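Glycogen synthase (Cyanobacterium sp. CLg1, PDB 6GNF) belongs to the starch and glycogen synthase family of glycosyltransferases, which have a two-domain GT-B fold, and carries adenosine-5'-diphosphate between its two halves. Local coordinates at residues V383-G388 with S414-F419; V336-E341 with A422-C427; V367-M372 with P390-E395; G41-G46 with I301-K306; V31-K36 with S94-V99. One frame throughout, in Å; residues are numbered along the deposited sequence.

In the fold
The chain builds two Rossmann-like domains, and the contacts divide between them. Contacts 5 and 4 come first and interleave along the chain; their centres lie about 13 Å apart, and the loop 31-36 touches helix 39-54 directly. Contacts 1, 2 and 3 belong to the parallel sheet of the second domain. Contact 2 closes a long loop in which both others are nested; it shares helix 414-423 with contact 1, their centres about 11 Å apart, whereas contact 3 packs two helices that cover the sheet beside strand 381-385. Contacts 1 and 4, and K36 of contact 5, border the cleft between the domains, where ADP and the glycan-like ligand lie; contacts 2 and 3 lie behind it.

Contact 1: residues V383-G388 with S414-F419; sequences VILGIG and SKLAHF. With ADP (adenosine-5'-diphosphate), chain F.
L385 and A417 approach the adenine of ADP from the same face. The leucine lies over the ring: its CD2 stands over N1 at 3.7 Å, and its CG over the amino nitrogen N6. A417 reaches the rim of that face obliquely, with CB 4.0 Å from C2. Beyond the amino group, the CA of G386 comes within 3.6 Å of N6; glycine suits this place because the backbone can draw close to the base without a side chain between them. The H418 ring lies on a different side of the helix, also buried: the S414 carbonyl carbon lies at its edge, W310 and F317 stack with it, and its ND1 is hydrogen-bonded to D315. Between the side chains the contact is apolar. L385 turns its CG away from its own backbone N (chi1 175°), which carries both methyls to the helix. CD1 meets L416 CD2 at 4.0 Å, the two leucine side chains crossing obliquely; CD2 nestles against the backbone N of A417 at 3.7 Å and also touches its CB. The small alanine thus lets the helix come close to both leucine and base. Strand 381-385 runs between strands 352-356 and 406-409 of the parallel sheet; backbone hydrogen bonds join it to F353 and F355 on one side and K407 and V409 on the other, while I420 and I356 also touch L385.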
# COMPACT_ATOMS: atom_id res chain seq x y z
N VAL A 383 -2.16 6.69 21.60
CA VAL A 383 -1.52 7.68 20.76
C VAL A 383 -1.94 7.41 19.32
O VAL A 383 -1.91 6.26 18.88
CB VAL A 383 0.01 7.63 20.89
CG1 VAL A 383 0.66 8.65 19.96
CG2 VAL A 383 0.42 7.89 22.33
N ILE A 384 -2.36 8.46 18.62
CA ILE A 384 -2.91 8.33 17.27
C ILE A 384 -2.22 9.28 16.30
O ILE A 384 -2.23 10.49 16.49
CB ILE A 384 -4.42 8.63 17.25
CG1 ILE A 384 -5.14 7.94 18.40
CG2 ILE A 384 -5.03 8.20 15.92
CD1 ILE A 384 -6.55 8.45 18.63
N LEU A 385 -1.61 8.73 15.25
CA LEU A 385 -0.88 9.52 14.27
C LEU A 385 -1.42 9.24 12.86
O LEU A 385 -1.41 8.10 12.41
CB LEU A 385 0.61 9.17 14.33
CG LEU A 385 1.54 9.81 13.28
CD1 LEU A 385 1.60 11.32 13.47
CD2 LEU A 385 2.93 9.20 13.34
N GLY A 386 -1.86 10.30 12.17
CA GLY A 386 -2.41 10.15 10.82
C GLY A 386 -2.83 11.45 10.15
O GLY A 386 -3.01 12.47 10.80
N ILE A 387 -2.98 11.39 8.82
CA ILE A 387 -3.53 12.50 8.03
C ILE A 387 -4.61 12.01 7.05
O ILE A 387 -4.58 10.86 6.60
CB ILE A 387 -2.43 13.24 7.24
CG1 ILE A 387 -1.59 12.27 6.40
CG2 ILE A 387 -1.53 14.00 8.20
CD1 ILE A 387 -0.83 12.94 5.27
N GLY A 388 -5.53 12.90 6.69
CA GLY A 388 -6.60 12.58 5.74
C GLY A 388 -7.67 13.65 5.68
O GLY A 388 -7.44 14.72 5.11
N SER A 414 7.71 10.92 10.49
CA SER A 414 8.47 9.68 10.64
C SER A 414 9.06 9.52 12.03
O SER A 414 9.02 8.44 12.62
CB SER A 414 9.55 9.57 9.58
OG SER A 414 8.95 9.18 8.36
N LYS A 415 9.62 10.60 12.56
CA LYS A 415 10.21 10.57 13.89
C LYS A 415 9.20 10.07 14.94
O LYS A 415 9.53 9.22 15.76
CB LYS A 415 10.73 11.96 14.27
CG LYS A 415 11.40 12.05 15.63
CD LYS A 415 12.22 13.33 15.73
CE LYS A 415 12.78 13.55 17.13
NZ LYS A 415 11.74 14.01 18.09
N LEU A 416 7.99 10.61 14.91
CA LEU A 416 6.96 10.23 15.88
C LEU A 416 6.46 8.80 15.62
O LEU A 416 6.12 8.08 16.55
CB LEU A 416 5.81 11.22 15.89
CG LEU A 416 4.79 11.07 17.03
CD1 LEU A 416 5.45 11.26 18.38
CD2 LEU A 416 3.64 12.06 16.86
N ALA A 417 6.40 8.41 14.35
CA ALA A 417 6.05 7.03 14.01
C ALA A 417 7.04 6.06 14.66
O ALA A 417 6.63 5.05 15.24
CB ALA A 417 6.03 6.84 12.50
N HIS A 418 8.32 6.40 14.61
CA HIS A 418 9.36 5.58 15.21
C HIS A 418 9.20 5.54 16.72
O HIS A 418 9.26 4.47 17.34
CB HIS A 418 10.75 6.08 14.80
CG HIS A 418 11.18 5.62 13.44
ND1 HIS A 418 11.82 4.41 13.24
CD2 HIS A 418 11.03 6.17 12.22
CE1 HIS A 418 12.05 4.25 11.95
NE2 HIS A 418 11.59 5.30 11.31
N PHE A 419 8.99 6.70 17.33
CA PHE A 419 8.73 6.78 18.77
C PHE A 419 7.55 5.90 19.20
O PHE A 419 7.58 5.28 20.27
CB PHE A 419 8.45 8.22 19.20
CG PHE A 419 9.67 9.00 19.59
CD1 PHE A 419 10.72 9.18 18.70
CD2 PHE A 419 9.75 9.61 20.83
CE1 PHE A 419 11.84 9.91 19.05
CE2 PHE A 419 10.87 10.35 21.20
CZ PHE A 419 11.91 10.50 20.30
PB ADP F . -1.56 1.57 3.65
O1B ADP F . -2.90 0.89 3.48
O2B ADP F . -0.53 1.13 2.65
O3B ADP F . -1.67 3.06 3.86
PA ADP F . 0.23 0.03 5.31
O1A ADP F . 0.32 -1.07 4.26
O2A ADP F . 0.24 -0.30 6.79
O3A ADP F . -1.07 0.97 5.07
O5' ADP F . 1.42 1.09 5.03
C5' ADP F . 1.35 2.44 5.51
C4' ADP F . 2.76 2.90 5.84
O4' ADP F . 2.84 4.31 6.04
C3' ADP F . 3.23 2.26 7.13
O3' ADP F . 4.58 1.83 6.94
C2' ADP F . 3.10 3.35 8.17
O2' ADP F . 4.15 3.20 9.12
C1' ADP F . 3.22 4.64 7.38
N9 ADP F . 2.37 5.78 7.81
C8 ADP F . 1.04 5.90 7.65
N7 ADP F . 0.58 7.09 8.13
C5 ADP F . 1.65 7.75 8.62
C6 ADP F . 1.90 9.05 9.27
N6 ADP F . 0.89 9.91 9.52
N1 ADP F . 3.17 9.36 9.62
C2 ADP F . 4.19 8.53 9.39
N3 ADP F . 4.04 7.33 8.80
C4 ADP F . 2.82 6.89 8.39

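Contact 2: residues V336-E341 with A422-C427; sequences VALQKE and AGADYC
This is a close apolar contact between helix 327-341 and the end of helix 414-423, just where the chain turns into strand 426-429 of the second domain's parallel sheet. L338 and G423 bring their CA atoms to 5.7 Å; glycine suits the place, because the backbone here faces the leucine with no side chain between. With nothing in the way, L338 lies against bare backbone. Its CD2 does the touching, 3.8 Å from G423 C and 3.7 Å from A424 N, and its CG stands anti to the backbone N (chi1 179°), directing the branched end over this peptide. A424, the first residue to leave helical geometry, offers only a methyl, with its CB 4.5 Å from L338 CD2. A small residue suits the turn, which is buried. Polar pairs lie close by: D425 OD2 forms a salt bridge with K335 and accepts a hydrogen bond from L352 N, tying the turn to both the helix and the sheet. F419 and I420 of helix 414-423 also pack on L338, L352 of strand 352-356 touches both L338 and A424, and D425, Y426 and C427 take their backbone partners from strands 352-356 and 449-452.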
# COMPACT_ATOMS: atom_id res chain seq x y z
N VAL A 336 8.75 5.78 28.11
CA VAL A 336 8.78 7.04 28.84
C VAL A 336 9.03 8.25 27.92
O VAL A 336 8.47 9.32 28.14
CB VAL A 336 9.80 6.97 29.99
CG1 VAL A 336 10.21 8.35 30.50
CG2 VAL A 336 9.30 6.05 31.10
N ALA A 337 9.86 8.07 26.89
CA ALA A 337 10.12 9.12 25.91
C ALA A 337 8.87 9.46 25.09
O ALA A 337 8.57 10.63 24.86
CB ALA A 337 11.26 8.71 24.99
N LEU A 338 8.15 8.43 24.65
CA LEU A 338 6.89 8.61 23.92
C LEU A 338 5.87 9.33 24.79
O LEU A 338 5.24 10.29 24.36
CB LEU A 338 6.33 7.25 23.49
CG LEU A 338 5.00 7.22 22.73
CD1 LEU A 338 5.09 8.01 21.43
CD2 LEU A 338 4.60 5.78 22.46
N GLN A 339 5.72 8.85 26.02
CA GLN A 339 4.79 9.45 26.96
C GLN A 339 5.04 10.95 27.13
O GLN A 339 4.11 11.74 27.04
CB GLN A 339 4.87 8.74 28.32
CG GLN A 339 4.23 7.36 28.29
CD GLN A 339 4.37 6.60 29.59
OE1 GLN A 339 5.32 6.78 30.34
NE2 GLN A 339 3.41 5.72 29.86
N LYS A 340 6.29 11.31 27.40
CA LYS A 340 6.66 12.72 27.54
C LYS A 340 6.44 13.50 26.25
O LYS A 340 5.94 14.61 26.28
CB LYS A 340 8.12 12.87 27.99
CG LYS A 340 8.63 14.30 27.87
CD LYS A 340 9.76 14.60 28.83
CE LYS A 340 10.06 16.09 28.84
NZ LYS A 340 10.49 16.57 27.50
N GLU A 341 6.84 12.93 25.12
CA GLU A 341 6.67 13.60 23.83
C GLU A 341 5.21 13.95 23.56
O GLU A 341 4.92 14.97 22.94
CB GLU A 341 7.22 12.73 22.70
CG GLU A 341 7.41 13.45 21.37
CD GLU A 341 8.62 14.35 21.32
OE1 GLU A 341 9.21 14.67 22.38
OE2 GLU A 341 8.99 14.73 20.20
N ALA A 422 8.32 1.93 18.81
CA ALA A 422 9.23 1.45 19.84
C ALA A 422 8.62 1.60 21.23
O ALA A 422 8.71 0.69 22.05
CB ALA A 422 10.54 2.20 19.76
N GLY A 423 7.97 2.73 21.48
CA GLY A 423 7.50 3.07 22.82
C GLY A 423 6.22 2.39 23.24
O GLY A 423 6.03 2.09 24.42
N ALA A 424 5.33 2.16 22.29
CA ALA A 424 4.03 1.57 22.58
C ALA A 424 4.17 0.10 22.97
O ALA A 424 5.08 -0.59 22.52
CB ALA A 424 3.10 1.69 21.38
N ASP A 425 3.24 -0.37 23.79
CA ASP A 425 3.15 -1.78 24.13
C ASP A 425 2.37 -2.53 23.06
O ASP A 425 2.66 -3.69 22.78
CB ASP A 425 2.45 -1.95 25.47
CG ASP A 425 3.21 -1.30 26.58
OD1 ASP A 425 4.43 -1.56 26.65
OD2 ASP A 425 2.60 -0.55 27.37
N TYR A 426 1.39 -1.85 22.49
CA TYR A 426 0.49 -2.45 21.52
C TYR A 426 0.37 -1.61 20.25
O TYR A 426 0.34 -0.38 20.31
CB TYR A 426 -0.88 -2.66 22.16
CG TYR A 426 -0.85 -3.58 23.36
CD1 TYR A 426 -0.69 -4.95 23.19
CD2 TYR A 426 -0.97 -3.09 24.65
CE1 TYR A 426 -0.65 -5.81 24.28
CE2 TYR A 426 -0.93 -3.93 25.75
CZ TYR A 426 -0.78 -5.29 25.57
OH TYR A 426 -0.75 -6.14 26.67
N CYS A 427 0.27 -2.28 19.11
CA CYS A 427 0.03 -1.65 17.82
C CYS A 427 -1.43 -1.90 17.42
O CYS A 427 -1.82 -3.02 17.11
CB CYS A 427 0.97 -2.23 16.77
SG CYS A 427 0.61 -1.72 15.09

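Contact 3: residues V367-M372 with P390-E395; sequences VIIAAM and PKLEQE
I369 holds its CG1 beside its backbone N and anti to the carbonyl carbon (chi1 -70°), and the branch then runs out extended to CD1, so that this terminal methyl is the part that meets L392. The leucine answers with a less regular torsion: its chi1 of -96° lies well off the usual staggered value and swings CD2 toward helix 365-370. The methyls I369 CD1 and L392 CD2 touch at 4.0 Å. Alongside, the aliphatic CB of E395 lies 4.4 Å from I369 CD1, one turn of helix 390-402 beyond L392. Both helices cover the parallel sheet of the second domain; I368, next to I369, packs on V382 and I384 of strand 381-385, and E393 OE1 receives the G388 N-H just ahead of its own helix. Branched aliphatic residues suit such a seam, and a glutamate suits its margin, where its stem can shield the isoleucine while its carboxylate lies in an exposed position. Only aliphatic carbons meet here, which implies nondirectional, dispersive and hydrophobic cohesion.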
# COMPACT_ATOMS: atom_id res chain seq x y z
N VAL A 367 -13.19 5.08 14.48
CA VAL A 367 -13.58 4.17 15.56
C VAL A 367 -12.83 4.49 16.85
O VAL A 367 -13.42 4.51 17.94
CB VAL A 367 -13.32 2.69 15.17
CG1 VAL A 367 -13.60 1.76 16.34
CG2 VAL A 367 -14.15 2.30 13.95
N ILE A 368 -11.52 4.75 16.72
CA ILE A 368 -10.69 5.03 17.89
C ILE A 368 -11.16 6.31 18.57
O ILE A 368 -11.35 6.34 19.79
CB ILE A 368 -9.19 5.16 17.54
CG1 ILE A 368 -8.67 3.87 16.90
CG2 ILE A 368 -8.37 5.45 18.80
CD1 ILE A 368 -7.26 3.97 16.37
N ILE A 369 -11.39 7.35 17.78
CA ILE A 369 -11.85 8.63 18.30
C ILE A 369 -13.22 8.50 18.97
O ILE A 369 -13.43 9.02 20.06
CB ILE A 369 -11.89 9.70 17.19
CG1 ILE A 369 -10.46 10.07 16.78
CG2 ILE A 369 -12.63 10.95 17.66
CD1 ILE A 369 -10.37 10.80 15.45
N ALA A 370 -14.13 7.77 18.33
CA ALA A 370 -15.47 7.56 18.88
C ALA A 370 -15.45 6.69 20.14
O ALA A 370 -16.38 6.76 20.95
CB ALA A 370 -16.38 6.95 17.83
N ALA A 371 -14.40 5.89 20.31
CA ALA A 371 -14.31 4.96 21.44
C ALA A 371 -13.87 5.62 22.75
O ALA A 371 -13.94 4.98 23.80
CB ALA A 371 -13.35 3.83 21.10
N MET A 372 -13.44 6.88 22.68
CA MET A 372 -12.82 7.55 23.83
C MET A 372 -13.64 7.52 25.13
O MET A 372 -13.08 7.23 26.18
CB MET A 372 -12.45 9.00 23.48
CG MET A 372 -11.29 9.12 22.50
SD MET A 372 -9.70 8.69 23.24
CE MET A 372 -8.78 8.19 21.79
N PRO A 390 -9.93 16.72 6.58
CA PRO A 390 -9.82 17.93 7.38
C PRO A 390 -10.50 17.86 8.74
O PRO A 390 -9.92 18.32 9.72
CB PRO A 390 -10.50 18.98 6.50
CG PRO A 390 -10.22 18.53 5.11
CD PRO A 390 -10.14 17.02 5.15
N LYS A 391 -11.70 17.28 8.81
CA LYS A 391 -12.42 17.26 10.10
C LYS A 391 -12.20 15.99 10.91
O LYS A 391 -12.61 15.93 12.07
CB LYS A 391 -13.92 17.58 9.95
CG LYS A 391 -14.78 16.60 9.18
CD LYS A 391 -16.26 16.82 9.52
CE LYS A 391 -17.14 17.02 8.30
NZ LYS A 391 -17.29 15.79 7.47
N LEU A 392 -11.54 14.99 10.33
CA LEU A 392 -10.97 13.92 11.15
C LEU A 392 -9.70 14.44 11.83
O LEU A 392 -9.52 14.25 13.03
CB LEU A 392 -10.67 12.66 10.32
CG LEU A 392 -11.74 11.58 10.33
CD1 LEU A 392 -11.42 10.50 9.30
CD2 LEU A 392 -11.89 10.96 11.71
N GLU A 393 -8.85 15.09 11.04
CA GLU A 393 -7.64 15.76 11.55
C GLU A 393 -7.94 16.78 12.64
O GLU A 393 -7.23 16.84 13.64
CB GLU A 393 -6.89 16.45 10.41
CG GLU A 393 -6.17 15.49 9.47
CD GLU A 393 -5.42 16.20 8.37
OE1 GLU A 393 -4.87 15.52 7.48
OE2 GLU A 393 -5.36 17.44 8.39
N GLN A 394 -9.01 17.54 12.47
CA GLN A 394 -9.42 18.53 13.46
C GLN A 394 -9.92 17.85 14.74
O GLN A 394 -9.67 18.34 15.84
CB GLN A 394 -10.53 19.43 12.90
CG GLN A 394 -10.87 20.63 13.76
CD GLN A 394 -12.19 21.28 13.37
OE1 GLN A 394 -12.74 21.00 12.31
NE2 GLN A 394 -12.70 22.14 14.25
N GLU A 395 -10.62 16.73 14.59
CA GLU A 395 -11.09 15.96 15.73
C GLU A 395 -9.91 15.32 16.46
O GLU A 395 -9.86 15.32 17.69
CB GLU A 395 -12.05 14.86 15.29
CG GLU A 395 -13.48 15.32 15.11
CD GLU A 395 -14.38 14.22 14.58
OE1 GLU A 395 -15.60 14.28 14.84
OE2 GLU A 395 -13.86 13.29 13.93

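Contact 4: residues G41-G46 with I301-K306; sequences GDVTEG and ITNGTK. With AC1 (4,6-dideoxy-4-{[(1S,4R,5S,6S)-4,5,6-trihydroxy-3-(hydroxymethyl)cyclohex-2-en-1-yl]amino}-alpha-D-glucopyranose), chain D.
V43 and N303 form the tightly packed, buried end of this contact. CG2 of the valine, 3.4 Å from N303 ND2, also lies close to the amide's CG and OD1, and the two side chains cross at about a right angle. Crowded against this methyl, the amide directs its N-H to O6B of the bound AC1 unit, at 2.8 Å from ND2 with an N-H...O angle of 143°; V43 CG2 itself stands 3.6 Å from O6B. An asparagine suits the place because its amide packs on the valine methyl while its N-H donates to the hydroxymethyl oxygen. Helix 39-54 follows the first strand of the N-terminal Rossmann-like domain, and 301-306 is the loop leaving that sheet's last strand, so the pair lines the glycan side of the interdomain cleft, where D171, H201 and E434 also hold AC1. Toward the more open end the contact turns ionic. K306 lays CG on G46 CA at 4.0 Å, where a glycine suits, and bends at chi3 so that NZ forms a salt bridge with E45 OE2 at 2.9 Å, meeting it from above the carboxylate, 44° out of its plane. The same NZ makes a second salt bridge with E49, one turn further along the helix.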
# COMPACT_ATOMS: atom_id res chain seq x y z
N GLY A 41 4.59 1.77 -2.10
CA GLY A 41 5.96 2.21 -2.28
C GLY A 41 6.98 1.37 -1.54
O GLY A 41 8.10 1.20 -2.03
N ASP A 42 6.62 0.89 -0.34
CA ASP A 42 7.50 0.04 0.44
C ASP A 42 7.72 -1.31 -0.23
O ASP A 42 8.84 -1.77 -0.30
CB ASP A 42 6.98 -0.16 1.86
CG ASP A 42 7.01 1.12 2.70
OD1 ASP A 42 7.93 1.97 2.55
OD2 ASP A 42 6.09 1.29 3.54
N VAL A 43 6.66 -1.90 -0.78
CA VAL A 43 6.77 -3.18 -1.46
C VAL A 43 7.66 -3.05 -2.71
O VAL A 43 8.57 -3.86 -2.91
CB VAL A 43 5.40 -3.75 -1.86
CG1 VAL A 43 5.57 -5.00 -2.70
CG2 VAL A 43 4.54 -4.03 -0.62
N THR A 44 7.43 -2.02 -3.51
CA THR A 44 8.22 -1.84 -4.74
C THR A 44 9.67 -1.41 -4.46
O THR A 44 10.52 -1.46 -5.36
CB THR A 44 7.55 -0.87 -5.74
OG1 THR A 44 7.37 0.41 -5.13
CG2 THR A 44 6.20 -1.38 -6.11
N GLU A 45 9.96 -1.03 -3.22
CA GLU A 45 11.34 -0.87 -2.79
C GLU A 45 11.92 -2.21 -2.36
O GLU A 45 12.95 -2.62 -2.88
CB GLU A 45 11.43 0.13 -1.63
CG GLU A 45 12.87 0.39 -1.19
CD GLU A 45 12.98 1.23 0.07
OE1 GLU A 45 11.96 1.68 0.61
OE2 GLU A 45 14.11 1.45 0.54
N GLY A 46 11.27 -2.87 -1.40
CA GLY A 46 11.82 -4.04 -0.73
C GLY A 46 11.88 -5.33 -1.52
O GLY A 46 12.88 -6.04 -1.49
N ILE A 301 0.43 -13.75 -1.60
CA ILE A 301 1.73 -13.92 -0.95
C ILE A 301 1.90 -12.78 0.04
O ILE A 301 1.91 -11.62 -0.34
CB ILE A 301 2.89 -13.86 -1.97
CG1 ILE A 301 2.75 -14.99 -2.99
CG2 ILE A 301 4.23 -13.96 -1.26
CD1 ILE A 301 3.72 -14.89 -4.14
N THR A 302 2.03 -13.12 1.32
CA THR A 302 2.14 -12.13 2.38
C THR A 302 3.38 -11.26 2.22
O THR A 302 4.48 -11.79 2.11
CB THR A 302 2.18 -12.83 3.76
OG1 THR A 302 0.99 -13.59 3.94
CG2 THR A 302 2.30 -11.83 4.90
N ASN A 303 3.20 -9.94 2.26
CA ASN A 303 4.32 -9.01 2.16
C ASN A 303 5.30 -9.24 3.29
O ASN A 303 4.90 -9.53 4.41
CB ASN A 303 3.87 -7.55 2.26
CG ASN A 303 3.15 -7.04 1.03
OD1 ASN A 303 3.32 -7.58 -0.08
ND2 ASN A 303 2.37 -5.99 1.21
N GLY A 304 6.59 -9.10 2.98
CA GLY A 304 7.61 -8.92 3.99
C GLY A 304 7.92 -7.45 4.10
O GLY A 304 7.14 -6.59 3.65
N THR A 305 9.05 -7.14 4.71
CA THR A 305 9.49 -5.77 4.88
C THR A 305 11.01 -5.70 5.02
O THR A 305 11.66 -6.68 5.39
CB THR A 305 8.81 -5.16 6.10
OG1 THR A 305 9.14 -3.77 6.18
CG2 THR A 305 9.25 -5.85 7.39
N LYS A 306 11.58 -4.55 4.68
CA LYS A 306 13.00 -4.31 4.87
C LYS A 306 13.28 -4.06 6.33
O LYS A 306 12.48 -3.46 7.03
CB LYS A 306 13.47 -3.09 4.09
CG LYS A 306 13.83 -3.38 2.66
CD LYS A 306 14.16 -2.10 1.90
CE LYS A 306 15.46 -1.50 2.37
NZ LYS A 306 16.00 -0.54 1.39
C1 AC1 D . -2.37 3.54 -2.97
O2 AC1 D . -2.81 1.87 -4.68
C2 AC1 D . -2.17 2.09 -3.40
C4A AC1 D . -1.06 -3.11 1.67
C3 AC1 D . -2.70 1.11 -2.36
O3 AC1 D . -2.31 -0.20 -2.78
C4 AC1 D . -2.15 1.43 -0.94
N4A AC1 D . -2.61 0.51 0.12
C5 AC1 D . -2.53 2.89 -0.64
O5 AC1 D . -1.92 3.75 -1.62
C6 AC1 D . -2.07 3.36 0.73
C1B AC1 D . -2.44 -0.95 0.13
C2B AC1 D . -3.10 -1.68 1.34
O2B AC1 D . -3.90 -0.83 2.15
C3B AC1 D . -2.16 -2.32 2.34
O3B AC1 D . -2.89 -3.23 3.15
O4 AC1 D . -0.15 -3.47 2.71
C5B AC1 D . -0.38 -2.28 0.62
C7B AC1 D . -0.98 -1.29 -0.03
C6B AC1 D . 1.03 -2.63 0.25
O6B AC1 D . 1.01 -3.99 -0.21

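Contact 5: residues V31-K36 with S94-V99; sequences VAPYSK and SYKKGV
The loop 31-36 ends at K36, the first residue of the K-X-G-G motif of starch and glycogen synthases and part of the ADP pocket; the loop, through P33 and Y34, meets the end of strand 85-96, where a hairpin turns in a type I' turn from K96 to V99. Coming from the opposite direction to Y34, K96, bent at chi3 and chi4, brings NZ to 3.5 Å from Y34 OH, obliquely to the ring, and its tip also meets P33 CD at 3.8 Å. The peptide bond before this proline is cis, which probably helps to turn the loop. A water bridges the segments, giving a hydrogen bond to A32 O (2.8 Å) and accepting one from K96 NZ (3.1 Å). S94 OG lies 3.6 Å from Y34 OH, but each is bonded to another partner, the serine to W103 NE1 and the tyrosine to D70. Within the loop, V31 N donates a nearly straight bond to S35 OG (165°), which helps hold its shape. A tyrosine suits this place: its ring fills an aromatic pocket while its hydroxyl reaches D70. Y68 meets that ring edge-to-face, H101 and W103 of strand 99-105 lie against it, and helix 39-54 borders the loop through A32.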
# COMPACT_ATOMS: atom_id res chain seq x y z
N VAL A 31 7.60 4.31 -5.73
CA VAL A 31 8.78 3.54 -5.33
C VAL A 31 9.47 4.27 -4.18
O VAL A 31 10.06 5.33 -4.37
CB VAL A 31 9.81 3.37 -6.48
CG1 VAL A 31 10.99 2.53 -6.02
CG2 VAL A 31 9.16 2.73 -7.70
N ALA A 32 9.38 3.71 -2.98
CA ALA A 32 10.04 4.32 -1.83
C ALA A 32 11.55 4.23 -2.02
O ALA A 32 12.04 3.31 -2.66
CB ALA A 32 9.64 3.61 -0.54
N PRO A 33 12.30 5.21 -1.48
CA PRO A 33 11.85 6.38 -0.74
C PRO A 33 11.58 7.60 -1.63
O PRO A 33 11.27 8.67 -1.15
CB PRO A 33 13.03 6.66 0.20
CG PRO A 33 14.23 6.23 -0.58
CD PRO A 33 13.78 5.14 -1.53
N TYR A 34 11.58 7.41 -2.94
CA TYR A 34 11.46 8.53 -3.88
C TYR A 34 10.01 9.04 -3.89
O TYR A 34 9.74 10.24 -3.86
CB TYR A 34 11.82 8.04 -5.28
CG TYR A 34 13.21 7.45 -5.41
CD1 TYR A 34 14.30 8.26 -5.75
CD2 TYR A 34 13.44 6.08 -5.23
CE1 TYR A 34 15.57 7.73 -5.88
CE2 TYR A 34 14.70 5.55 -5.36
CZ TYR A 34 15.77 6.37 -5.69
OH TYR A 34 17.06 5.89 -5.84
N SER A 35 9.08 8.09 -4.00
CA SER A 35 7.68 8.40 -4.04
C SER A 35 6.92 7.36 -3.21
O SER A 35 7.17 6.16 -3.34
CB SER A 35 7.21 8.38 -5.51
OG SER A 35 7.51 7.16 -6.15
N LYS A 36 5.96 7.81 -2.40
CA LYS A 36 5.30 6.94 -1.43
C LYS A 36 4.15 7.68 -0.78
O LYS A 36 4.32 8.80 -0.32
CB LYS A 36 6.31 6.54 -0.36
CG LYS A 36 5.72 5.83 0.87
CD LYS A 36 6.74 4.93 1.56
CE LYS A 36 6.78 5.07 3.09
NZ LYS A 36 5.55 4.59 3.76
N SER A 94 18.29 5.84 -12.18
CA SER A 94 19.15 5.71 -11.01
C SER A 94 19.38 4.24 -10.69
O SER A 94 18.63 3.39 -11.15
CB SER A 94 18.61 6.49 -9.79
OG SER A 94 17.29 6.14 -9.46
N TYR A 95 20.47 3.97 -9.97
CA TYR A 95 20.88 2.60 -9.69
C TYR A 95 21.26 2.48 -8.24
O TYR A 95 22.05 3.26 -7.73
CB TYR A 95 22.01 2.18 -10.65
CG TYR A 95 22.44 0.74 -10.48
CD1 TYR A 95 23.34 0.39 -9.49
CD2 TYR A 95 21.91 -0.28 -11.27
CE1 TYR A 95 23.72 -0.93 -9.30
CE2 TYR A 95 22.31 -1.59 -11.10
CZ TYR A 95 23.24 -1.90 -10.14
OH TYR A 95 23.62 -3.20 -9.90
N LYS A 96 20.60 1.58 -7.52
CA LYS A 96 20.79 1.48 -6.08
C LYS A 96 20.55 0.07 -5.56
O LYS A 96 19.48 -0.50 -5.78
CB LYS A 96 19.86 2.46 -5.38
CG LYS A 96 20.41 3.02 -4.08
CD LYS A 96 19.43 3.97 -3.42
CE LYS A 96 18.31 3.22 -2.71
NZ LYS A 96 16.96 3.77 -3.04
N LYS A 97 21.51 -0.44 -4.77
CA LYS A 97 21.43 -1.76 -4.18
C LYS A 97 21.02 -2.83 -5.19
O LYS A 97 20.06 -3.58 -4.94
CB LYS A 97 20.43 -1.76 -3.02
CG LYS A 97 20.88 -0.96 -1.81
CD LYS A 97 19.72 -0.81 -0.85
CE LYS A 97 20.17 -0.65 0.59
NZ LYS A 97 21.01 0.56 0.79
N GLY A 98 21.69 -2.82 -6.33
CA GLY A 98 21.48 -3.82 -7.36
C GLY A 98 20.20 -3.70 -8.15
O GLY A 98 19.88 -4.61 -8.90
N VAL A 99 19.45 -2.61 -7.97
CA VAL A 99 18.19 -2.40 -8.69
C VAL A 99 18.24 -1.11 -9.52
O VAL A 99 18.64 -0.05 -9.01
CB VAL A 99 16.98 -2.29 -7.73
CG1 VAL A 99 15.68 -2.16 -8.52
CG2 VAL A 99 16.91 -3.50 -6.81
O HOH W 1 14.35 2.33 -4.01